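Local coordinates for phosphodiesterase (Pseudomonas aeruginosa, PDB 4G75), which probably kills competing Pseudomonas cells as a colicin M-like bacteriocin, using magnesium to hydrolyse the lipid-linked precursor of peptidoglycan, at residues 10-15 and 105-110; 52-57 and 203-208; 170-175 and 283-288; 179-184 and 190-195. One frame throughout, in Å; residues are numbered along the deposited sequence. Where two conformers were deposited one is given.

Contact 1 (10-15 and 105-110). With EDO (1,2-ethanediol), chain I.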
# COMPACT_ATOMS: atom_id res chain seq x y z
N ILE A 10 -6.24 -14.14 -6.78
CA ILE A 10 -7.60 -14.48 -7.18
C ILE A 10 -7.74 -14.55 -8.69
O ILE A 10 -6.88 -14.06 -9.43
CB ILE A 10 -8.66 -13.51 -6.60
CG1 ILE A 10 -8.52 -12.11 -7.20
CG2 ILE A 10 -8.57 -13.47 -5.08
CD1 ILE A 10 -9.71 -11.23 -6.92
N VAL A 11 -8.82 -15.17 -9.14
CA VAL A 11 -9.13 -15.29 -10.56
C VAL A 11 -10.11 -14.19 -10.95
O VAL A 11 -11.22 -14.13 -10.43
CB VAL A 11 -9.76 -16.66 -10.87
CG1 VAL A 11 -10.23 -16.70 -12.33
CG2 VAL A 11 -8.78 -17.77 -10.58
N ALA A 12 -9.72 -13.34 -11.88
CA ALA A 12 -10.59 -12.24 -12.28
C ALA A 12 -10.52 -11.93 -13.77
O ALA A 12 -9.49 -12.15 -14.41
CB ALA A 12 -10.28 -10.99 -11.46
N GLY A 13 -11.62 -11.41 -14.29
CA GLY A 13 -11.69 -11.00 -15.69
C GLY A 13 -12.40 -9.67 -15.83
O GLY A 13 -12.99 -9.18 -14.87
N GLN A 14 -12.33 -9.08 -17.02
CA GLN A 14 -12.93 -7.78 -17.27
C GLN A 14 -14.38 -7.73 -16.83
O GLN A 14 -14.84 -6.72 -16.28
CB GLN A 14 -12.85 -7.45 -18.76
CG GLN A 14 -11.45 -7.12 -19.26
CD GLN A 14 -11.31 -7.32 -20.76
OE1 GLN A 14 -11.49 -8.43 -21.26
NE2 GLN A 14 -10.99 -6.24 -21.48
N GLY A 15 -15.10 -8.81 -17.08
CA GLY A 15 -16.52 -8.90 -16.79
C GLY A 15 -16.87 -8.88 -15.32
O GLY A 15 -18.04 -8.78 -14.96
N ASP A 105 -14.47 -7.86 -0.25
CA ASP A 105 -13.53 -8.63 -1.05
C ASP A 105 -13.00 -7.69 -2.14
O ASP A 105 -13.54 -6.61 -2.33
CB ASP A 105 -14.21 -9.84 -1.68
CG ASP A 105 -15.32 -9.44 -2.66
OD1 ASP A 105 -16.45 -9.19 -2.21
OD2 ASP A 105 -15.05 -9.38 -3.87
N ARG A 106 -11.97 -8.11 -2.86
CA ARG A 106 -11.27 -7.20 -3.76
C ARG A 106 -12.16 -6.65 -4.85
O ARG A 106 -12.19 -5.44 -5.10
CB ARG A 106 -10.06 -7.91 -4.38
CG ARG A 106 -9.01 -8.26 -3.34
CD ARG A 106 -7.95 -9.18 -3.91
NE ARG A 106 -7.10 -9.72 -2.85
CZ ARG A 106 -6.11 -10.58 -3.07
NH1 ARG A 106 -5.84 -10.98 -4.31
NH2 ARG A 106 -5.39 -11.05 -2.06
N ILE A 107 -12.89 -7.55 -5.51
CA ILE A 107 -13.73 -7.15 -6.62
C ILE A 107 -14.85 -6.23 -6.15
O ILE A 107 -15.09 -5.18 -6.74
CB ILE A 107 -14.26 -8.39 -7.38
CG1 ILE A 107 -13.09 -9.11 -8.05
CG2 ILE A 107 -15.33 -7.98 -8.40
CD1 ILE A 107 -13.43 -10.47 -8.63
N THR A 108 -15.52 -6.61 -5.07
CA THR A 108 -16.58 -5.77 -4.52
C THR A 108 -16.04 -4.39 -4.13
O THR A 108 -16.67 -3.37 -4.37
CB THR A 108 -17.25 -6.41 -3.30
OG1 THR A 108 -17.88 -7.64 -3.69
CG2 THR A 108 -18.31 -5.48 -2.72
N ALA A 109 -14.86 -4.38 -3.52
CA ALA A 109 -14.25 -3.13 -3.09
C ALA A 109 -14.05 -2.19 -4.28
O ALA A 109 -14.33 -1.00 -4.18
CB ALA A 109 -12.93 -3.40 -2.38
N MSE A 110 -13.57 -2.73 -5.39
CA MSE A 110 -13.32 -1.91 -6.57
C MSE A 110 -14.63 -1.47 -7.23
O MSE A 110 -14.76 -0.32 -7.63
CB MSE A 110 -12.44 -2.63 -7.58
CG MSE A 110 -12.20 -1.83 -8.84
SE MSE A 110 -11.18 -0.19 -8.48
CE MSE A 110 -9.41 -1.04 -8.47
C1 EDO I . -10.63 -10.89 -19.58
O1 EDO I . -12.03 -10.60 -19.48
C2 EDO I . -9.88 -10.11 -18.50
O2 EDO I . -8.47 -10.29 -18.64

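Contact 2 (52-57 and 203-208)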
# COMPACT_ATOMS: atom_id res chain seq x y z
N GLY A 52 -2.73 -6.91 -7.21
CA GLY A 52 -1.64 -6.06 -6.78
C GLY A 52 -0.66 -5.65 -7.86
O GLY A 52 0.39 -5.08 -7.56
N ASP A 53 -0.99 -5.95 -9.11
CA ASP A 53 -0.13 -5.61 -10.24
C ASP A 53 -0.40 -4.16 -10.64
O ASP A 53 -0.97 -3.90 -11.69
CB ASP A 53 -0.44 -6.56 -11.40
CG ASP A 53 0.61 -6.53 -12.50
OD1 ASP A 53 1.79 -6.24 -12.21
OD2 ASP A 53 0.24 -6.80 -13.67
N TRP A 54 0.01 -3.22 -9.79
CA TRP A 54 -0.49 -1.85 -9.88
C TRP A 54 0.42 -0.88 -10.63
O TRP A 54 -0.04 0.14 -11.15
CB TRP A 54 -0.79 -1.30 -8.48
CG TRP A 54 0.44 -1.08 -7.64
CD1 TRP A 54 1.16 -2.02 -6.97
CD2 TRP A 54 1.08 0.18 -7.36
NE1 TRP A 54 2.21 -1.43 -6.31
CE2 TRP A 54 2.18 -0.08 -6.53
CE3 TRP A 54 0.82 1.50 -7.74
CZ2 TRP A 54 3.02 0.92 -6.07
CZ3 TRP A 54 1.66 2.50 -7.28
CH2 TRP A 54 2.75 2.20 -6.45
N GLU A 55 1.71 -1.19 -10.67
CA GLU A 55 2.69 -0.32 -11.31
C GLU A 55 2.47 -0.26 -12.82
O GLU A 55 2.44 0.81 -13.41
CB GLU A 55 4.11 -0.82 -11.02
CG GLU A 55 4.50 -0.80 -9.54
CD GLU A 55 4.33 -2.15 -8.89
OE1 GLU A 55 3.41 -2.91 -9.29
OE2 GLU A 55 5.11 -2.47 -7.97
N LYS A 56 2.30 -1.42 -13.44
CA LYS A 56 2.21 -1.47 -14.89
C LYS A 56 1.02 -0.70 -15.48
O LYS A 56 1.19 0.09 -16.40
CB LYS A 56 2.27 -2.92 -15.39
CG LYS A 56 3.65 -3.55 -15.24
CD LYS A 56 3.60 -5.04 -15.57
CE LYS A 56 4.96 -5.69 -15.38
NZ LYS A 56 4.94 -7.11 -15.81
N PRO A 57 -0.19 -0.90 -14.93
CA PRO A 57 -1.32 -0.14 -15.49
C PRO A 57 -1.12 1.37 -15.38
O PRO A 57 -1.44 2.09 -16.33
CB PRO A 57 -2.52 -0.57 -14.63
CG PRO A 57 -2.07 -1.78 -13.88
CD PRO A 57 -0.59 -1.80 -13.83
N ASP A 203 9.07 -9.92 4.94
CA ASP A 203 7.89 -10.63 5.41
C ASP A 203 6.66 -10.41 4.55
O ASP A 203 5.79 -11.28 4.47
CB ASP A 203 7.53 -10.18 6.83
CG ASP A 203 8.55 -10.60 7.86
OD1 ASP A 203 9.37 -11.49 7.55
OD2 ASP A 203 8.54 -10.05 8.98
N SER A 204 6.57 -9.24 3.93
CA SER A 204 5.31 -8.79 3.35
C SER A 204 5.57 -7.91 2.13
O SER A 204 6.15 -6.84 2.26
CB SER A 204 4.54 -7.98 4.41
OG SER A 204 3.43 -7.29 3.85
N TRP A 205 5.15 -8.36 0.94
CA TRP A 205 5.39 -7.54 -0.24
C TRP A 205 4.64 -6.22 -0.14
O TRP A 205 5.16 -5.18 -0.53
CB TRP A 205 5.06 -8.29 -1.55
CG TRP A 205 3.61 -8.27 -1.98
CD1 TRP A 205 2.67 -9.23 -1.75
CD2 TRP A 205 2.95 -7.24 -2.73
NE1 TRP A 205 1.47 -8.87 -2.30
CE2 TRP A 205 1.61 -7.64 -2.91
CE3 TRP A 205 3.36 -6.01 -3.26
CZ2 TRP A 205 0.68 -6.87 -3.60
CZ3 TRP A 205 2.44 -5.24 -3.95
CH2 TRP A 205 1.11 -5.67 -4.11
N VAL A 206 3.42 -6.26 0.40
CA VAL A 206 2.62 -5.05 0.55
C VAL A 206 3.29 -4.02 1.46
O VAL A 206 3.42 -2.83 1.11
CB VAL A 206 1.18 -5.38 1.06
CG1 VAL A 206 0.40 -4.11 1.38
CG2 VAL A 206 0.43 -6.23 0.04
N ALA A 207 3.74 -4.45 2.63
CA ALA A 207 4.42 -3.52 3.53
C ALA A 207 5.70 -3.03 2.88
O ALA A 207 6.02 -1.84 2.94
CB ALA A 207 4.70 -4.16 4.88
N GLY A 208 6.45 -3.94 2.27
CA GLY A 208 7.71 -3.59 1.64
C GLY A 208 7.56 -2.54 0.56
O GLY A 208 8.45 -1.71 0.35

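Contact 3 (170-175 and 283-288). With EDO (1,2-ethanediol), chain K.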
# COMPACT_ATOMS: atom_id res chain seq x y z
N PRO A 170 8.39 -10.47 13.13
CA PRO A 170 9.73 -10.25 13.68
C PRO A 170 10.14 -11.37 14.63
O PRO A 170 9.33 -11.86 15.42
CB PRO A 170 9.60 -8.93 14.44
CG PRO A 170 8.33 -8.30 13.93
CD PRO A 170 7.43 -9.44 13.58
N ASN A 171 11.39 -11.79 14.51
CA ASN A 171 11.95 -12.83 15.36
C ASN A 171 12.85 -12.17 16.39
O ASN A 171 14.02 -11.88 16.11
CB ASN A 171 12.74 -13.82 14.49
CG ASN A 171 13.20 -15.04 15.26
OD1 ASN A 171 13.25 -15.03 16.49
ND2 ASN A 171 13.55 -16.10 14.53
N VAL A 172 12.31 -11.90 17.57
CA VAL A 172 13.04 -11.15 18.58
C VAL A 172 14.31 -11.88 19.02
O VAL A 172 15.37 -11.26 19.20
CB VAL A 172 12.15 -10.86 19.80
CG1 VAL A 172 12.92 -10.09 20.86
CG2 VAL A 172 10.91 -10.07 19.37
N LYS A 173 14.21 -13.19 19.19
CA LYS A 173 15.36 -13.98 19.59
C LYS A 173 16.54 -13.87 18.63
O LYS A 173 17.69 -14.07 19.02
CB LYS A 173 14.98 -15.45 19.78
CG LYS A 173 14.12 -15.69 21.01
CD LYS A 173 14.02 -17.17 21.34
CE LYS A 173 13.16 -17.89 20.33
NZ LYS A 173 11.74 -17.42 20.35
N ALA A 174 16.26 -13.54 17.37
CA ALA A 174 17.30 -13.47 16.36
C ALA A 174 17.89 -12.06 16.20
O ALA A 174 18.87 -11.87 15.49
CB ALA A 174 16.77 -13.97 15.02
N MSE A 175 17.29 -11.08 16.87
CA MSE A 175 17.79 -9.71 16.80
C MSE A 175 19.07 -9.58 17.60
O MSE A 175 19.10 -9.89 18.78
CB MSE A 175 16.75 -8.73 17.35
CG MSE A 175 15.47 -8.67 16.56
SE MSE A 175 14.19 -7.50 17.45
CE MSE A 175 12.72 -7.68 16.19
N ILE A 283 2.45 -5.56 18.68
CA ILE A 283 2.49 -6.99 18.47
C ILE A 283 3.00 -7.60 19.76
O ILE A 283 4.11 -7.30 20.18
CB ILE A 283 3.44 -7.37 17.32
CG1 ILE A 283 3.02 -6.66 16.02
CG2 ILE A 283 3.49 -8.89 17.13
CD1 ILE A 283 4.07 -6.73 14.92
N PRO A 284 2.19 -8.46 20.41
CA PRO A 284 2.59 -9.08 21.68
C PRO A 284 3.83 -9.97 21.55
O PRO A 284 3.99 -10.67 20.54
CB PRO A 284 1.38 -9.94 22.05
CG PRO A 284 0.23 -9.33 21.31
CD PRO A 284 0.82 -8.83 20.02
N VAL A 285 4.69 -9.93 22.56
CA VAL A 285 5.85 -10.81 22.60
C VAL A 285 5.88 -11.58 23.91
O VAL A 285 5.83 -11.00 25.00
CB VAL A 285 7.17 -10.03 22.45
CG1 VAL A 285 8.35 -10.98 22.50
CG2 VAL A 285 7.19 -9.24 21.15
N ASN A 286 5.95 -12.90 23.78
CA ASN A 286 6.05 -13.80 24.93
C ASN A 286 7.01 -14.93 24.60
O ASN A 286 6.62 -15.92 23.98
CB ASN A 286 4.66 -14.35 25.28
CG ASN A 286 4.64 -15.11 26.59
OD1 ASN A 286 5.52 -14.95 27.44
ND2 ASN A 286 3.61 -15.94 26.78
N ILE A 287 8.26 -14.77 24.99
CA ILE A 287 9.30 -15.72 24.64
C ILE A 287 10.11 -16.15 25.85
O ILE A 287 10.10 -15.50 26.90
CB ILE A 287 10.24 -15.15 23.56
CG1 ILE A 287 10.84 -13.81 24.02
CG2 ILE A 287 9.49 -14.96 22.25
CD1 ILE A 287 11.93 -13.29 23.11
N SER A 288 10.83 -17.25 25.70
CA SER A 288 11.60 -17.77 26.82
C SER A 288 12.69 -18.69 26.31
O SER A 288 12.65 -19.15 25.17
CB SER A 288 10.69 -18.52 27.79
OG SER A 288 10.04 -19.60 27.16
C1 EDO K . 14.30 -10.35 13.36
O1 EDO K . 13.24 -10.80 12.52
C2 EDO K . 15.58 -10.21 12.55
O2 EDO K . 15.52 -9.01 11.78
O HOH W 1 10.41 -18.48 22.91

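Contact 4 (179-184 and 190-195)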
# COMPACT_ATOMS: atom_id res chain seq x y z
N ILE A 179 19.76 -10.23 21.58
CA ILE A 179 20.79 -11.16 22.04
C ILE A 179 21.76 -10.43 22.96
O ILE A 179 22.14 -10.95 24.01
CB ILE A 179 21.55 -11.84 20.88
CG1 ILE A 179 20.58 -12.62 19.99
CG2 ILE A 179 22.66 -12.76 21.41
CD1 ILE A 179 21.18 -13.08 18.68
N GLY A 180 22.14 -9.22 22.58
CA GLY A 180 23.02 -8.40 23.39
C GLY A 180 22.42 -8.09 24.75
O GLY A 180 23.09 -8.20 25.78
N VAL A 181 21.16 -7.69 24.75
CA VAL A 181 20.46 -7.38 26.00
C VAL A 181 20.34 -8.61 26.88
O VAL A 181 20.50 -8.54 28.10
CB VAL A 181 19.05 -6.80 25.72
CG1 VAL A 181 18.21 -6.81 26.99
CG2 VAL A 181 19.15 -5.39 25.17
N LEU A 182 20.08 -9.75 26.25
CA LEU A 182 19.92 -11.00 26.98
C LEU A 182 21.20 -11.39 27.72
O LEU A 182 21.15 -11.92 28.83
CB LEU A 182 19.51 -12.12 26.02
CG LEU A 182 19.23 -13.49 26.63
CD1 LEU A 182 18.24 -13.38 27.78
CD2 LEU A 182 18.72 -14.44 25.56
N THR A 183 22.34 -11.13 27.09
CA THR A 183 23.63 -11.48 27.68
C THR A 183 24.13 -10.43 28.66
O THR A 183 24.80 -10.75 29.64
CB THR A 183 24.71 -11.70 26.59
OG1 THR A 183 24.91 -10.49 25.86
CG2 THR A 183 24.29 -12.80 25.63
N SER A 184 23.82 -9.16 28.39
CA SER A 184 24.39 -8.06 29.16
C SER A 184 23.51 -7.61 30.32
O SER A 184 23.93 -6.79 31.14
CB SER A 184 24.67 -6.86 28.25
OG SER A 184 23.46 -6.21 27.88
N THR A 190 14.59 -6.97 34.54
CA THR A 190 15.14 -5.79 33.86
C THR A 190 14.12 -5.19 32.90
O THR A 190 13.38 -5.92 32.25
CB THR A 190 16.38 -6.18 33.02
OG1 THR A 190 17.44 -6.63 33.88
CG2 THR A 190 16.87 -4.99 32.20
N THR A 191 14.11 -3.87 32.78
CA THR A 191 13.25 -3.23 31.80
C THR A 191 13.99 -3.18 30.48
O THR A 191 15.15 -2.75 30.41
CB THR A 191 12.85 -1.81 32.22
OG1 THR A 191 12.12 -1.87 33.46
CG2 THR A 191 11.98 -1.17 31.15
N VAL A 192 13.32 -3.62 29.42
CA VAL A 192 13.92 -3.68 28.10
C VAL A 192 13.23 -2.66 27.22
O VAL A 192 12.01 -2.54 27.24
CB VAL A 192 13.74 -5.08 27.47
CG1 VAL A 192 14.28 -5.09 26.06
CG2 VAL A 192 14.43 -6.14 28.32
N ASP A 193 14.02 -1.89 26.48
CA ASP A 193 13.48 -0.87 25.60
C ASP A 193 14.55 -0.49 24.59
O ASP A 193 15.51 0.21 24.91
CB ASP A 193 13.05 0.35 26.42
CG ASP A 193 12.19 1.32 25.64
OD1 ASP A 193 12.02 1.15 24.41
OD2 ASP A 193 11.68 2.27 26.27
N PHE A 194 14.41 -0.98 23.36
CA PHE A 194 15.36 -0.64 22.31
C PHE A 194 14.70 -0.48 20.93
O PHE A 194 13.58 -0.92 20.71
CB PHE A 194 16.52 -1.65 22.26
CG PHE A 194 16.12 -3.06 21.93
CD1 PHE A 194 16.05 -3.50 20.62
CD2 PHE A 194 15.84 -3.98 22.94
CE1 PHE A 194 15.69 -4.80 20.31
CE2 PHE A 194 15.49 -5.28 22.64
CZ PHE A 194 15.41 -5.69 21.32
N ASN A 195 15.42 0.19 20.03
CA ASN A 195 14.93 0.44 18.67
C ASN A 195 15.70 -0.38 17.66
O ASN A 195 16.91 -0.55 17.79
CB ASN A 195 15.06 1.93 18.33
CG ASN A 195 14.36 2.81 19.33
OD1 ASN A 195 13.26 2.51 19.77
ND2 ASN A 195 15.02 3.90 19.72

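Contact 1 (10-15 and 105-110)
Ile10 meets both Arg106 and Ile107 on the first turn of helix 106-113, and different carbons serve the two partners. Its CD1 lies 4.1 Å from CG1 of Ile107 and 4.0 Å from CD of Arg106, so the methyl is shared by the two side chains. Its CG2 is 3.8 Å from NH1 of Arg106 and approaches the guanidinium obliquely. The arginine is extended from CG to NE and runs past Ile10 in the opposite direction, which lays its aliphatic part against the isoleucine and carries its head on to other partners: NE forms a salt bridge with Asp4, and NH1 donates to Thr8 O. Ala12 CB extends the apolar patch, 4.3 Å from CD1 of Ile107. The helix start itself is capped by Asp105, whose OD2 accepts from Thr108 N at 3.1 Å in a nearly straight bond (172°) that arrives from above the carboxylate plane. The loop and helix bury 184 Å² between them. That loop precedes helix 18-24; around the helix, Arg106 and Ala109 touch Gln99 of helix 81-102, while Met110, a selenomethionine, packs on Tyr49 of helix 34-49.

Contact 2 (52-57 and 203-208)
Trp205 of the short helix 205-208 brings the six-membered end of its indole up to Gly52, the C-prime residue of the Schellman motif that terminates helix 34-49. The motif is identified by Asp53 N bonding to Ala48 O and Gly52 N to Tyr49 O, with Gly52 at a positive phi of 78°. From CB, which points toward segment 52-57, the side chain turns so that CG sits between the backbone N and the carbonyl carbon (chi1 84°). One face of the indole is covered near its rim by CG2 of Val206, 3.5 Å above the plane. On the five-membered ring, NE1 donates to Gly6 O, a bond that helps fix the rotation of the indole. Further out, CZ2 of Trp205 comes within 4.0 Å of Gly52 CA. At the tip, Trp205 CH2 lies 3.6 Å from Gly52 O, which approaches the ring obliquely; the same oxygen lies in the plane of the Trp54 ring, at its edge. The contact is thus buried packing rather than polar pairing, and it joins the end of helix 34-49 to helix 205-208, whose Trp205 side chain is about 11 Å from that of the magnesium ligand Val211 (nearest atoms). Beside CH2, CZ3 of Trp205 lies 4.5 Å from NE1 of Trp54, each atom near the plane of the other ring, so the indoles meet edge to edge.

Contact 3 (170-175 and 283-288)
The 3-10 turn 172-174 sits over strand 283-290, with the CA of Val172 8.2 Å from the CA of Val285 and the CA of Lys173 8.1 Å from the CA of Ile287, spacings too wide for backbone pairing and filled by side chains. Val172 divides its two methyls between two strand residues: CG2 meets CG1 of Val285 at 4.1 Å, and CG1 meets CD1 of Ile287 at 4.0 Å. The isoleucine is the chief contributor from the strand. With chi1 at 55°, its CG1 lies between the backbone N and the carbonyl carbon, and the CD1 it carries also touches CG of Lys173 at 3.9 Å. Lys173 runs antiparallel alongside Ile287, and its chain bends twice toward the end (chi3 -71°, chi4 -65°), a curl that puts NZ of Lys173 3.8 Å from CG2 of Ile287. The ammonium nevertheless has a polar partner, because water 1 accepts from Lys173 NZ at 3.1 Å and also from Ser288 N at 3.1 Å, linking turn to strand on the solvent-exposed side, where Lys173 and Ser288 lie. Val172 and Val285 are buried deeper, and Phe178 of helix 176-184 touches both Val172 and Ile287. Just before the turn, Asn171 N donates to a 1,2-ethanediol probably taken from the crystallisation liquor. Val285 and Ile287 are alternate strand residues directed to the same side. Strand 283-290 pairs antiparallel with 229-243 in the mixed sheet of the colicin M family region, and the turn and helix 176-184 cover one face: a helix-and-turn layer on a beta sheet.

Contact 4 (179-184 and 190-195)
Val181 meets Val192 and Phe194 where helix 176-184 packs on strand 188-199, a helix-on-sheet arrangement in which a short connection lets the chain fold straight back from the helix into the mixed sheet of the colicin M family region. The packing is apolar. CG1 of Val181 lies 4.1 Å from CG2 of Val192, the two side chains crossing at an angle where the backbones are nearest, with their CA atoms 7.8 Å apart. The other methyl, CG2 of Val181, is 4.2 Å from CD2 of Phe194 and comes to the ring obliquely. The side chain of Phe194 also touches Ile218 of the adjoining strand and Phe178 of the same helix. One helix residue therefore bridges two alternate strand residues, burying a modest 106 Å² in all. Electrostatics act on the other side of the strand: Asp193 points away from the helix and forms a salt bridge with Arg217, on the neighbouring strand 213-224. The hydrogen bonds within the helix gather on one carbonyl, Gly180 O, which accepts from Ser184 N at 2.9 Å as well as from two hydroxyls. Thr183 OG1 donates to Gly180 O at 2.9 Å, tilted 34° from the carbonyl plane, and Ser184 OG donates to Gly180 O, also at 2.9 Å, from 39° out of that plane.

Overall arrangement
The four contacts run along an elongated chain. Contact 1 lies in the helical part; contact 2 is the most central, its centre about 7 Å from that of the chain and about 17 Å from that of contact 1. Contacts 3 and 4, with centres about 12 Å apart, both reach the mixed sheet at the far end; they touch, for instance through Met175 and Phe194. Contacts 1 and 4 lie on opposite sides of the chain's centre, their own centres about 47 Å apart. In sequence, contact 1 crosses contact 2, contact 2 crosses contact 3, and contact 4 is nested within contact 3. Contact 2 thus ties helices 34-49 and 55-65 to helix 205-208, close in sequence to the magnesium ligand Val211.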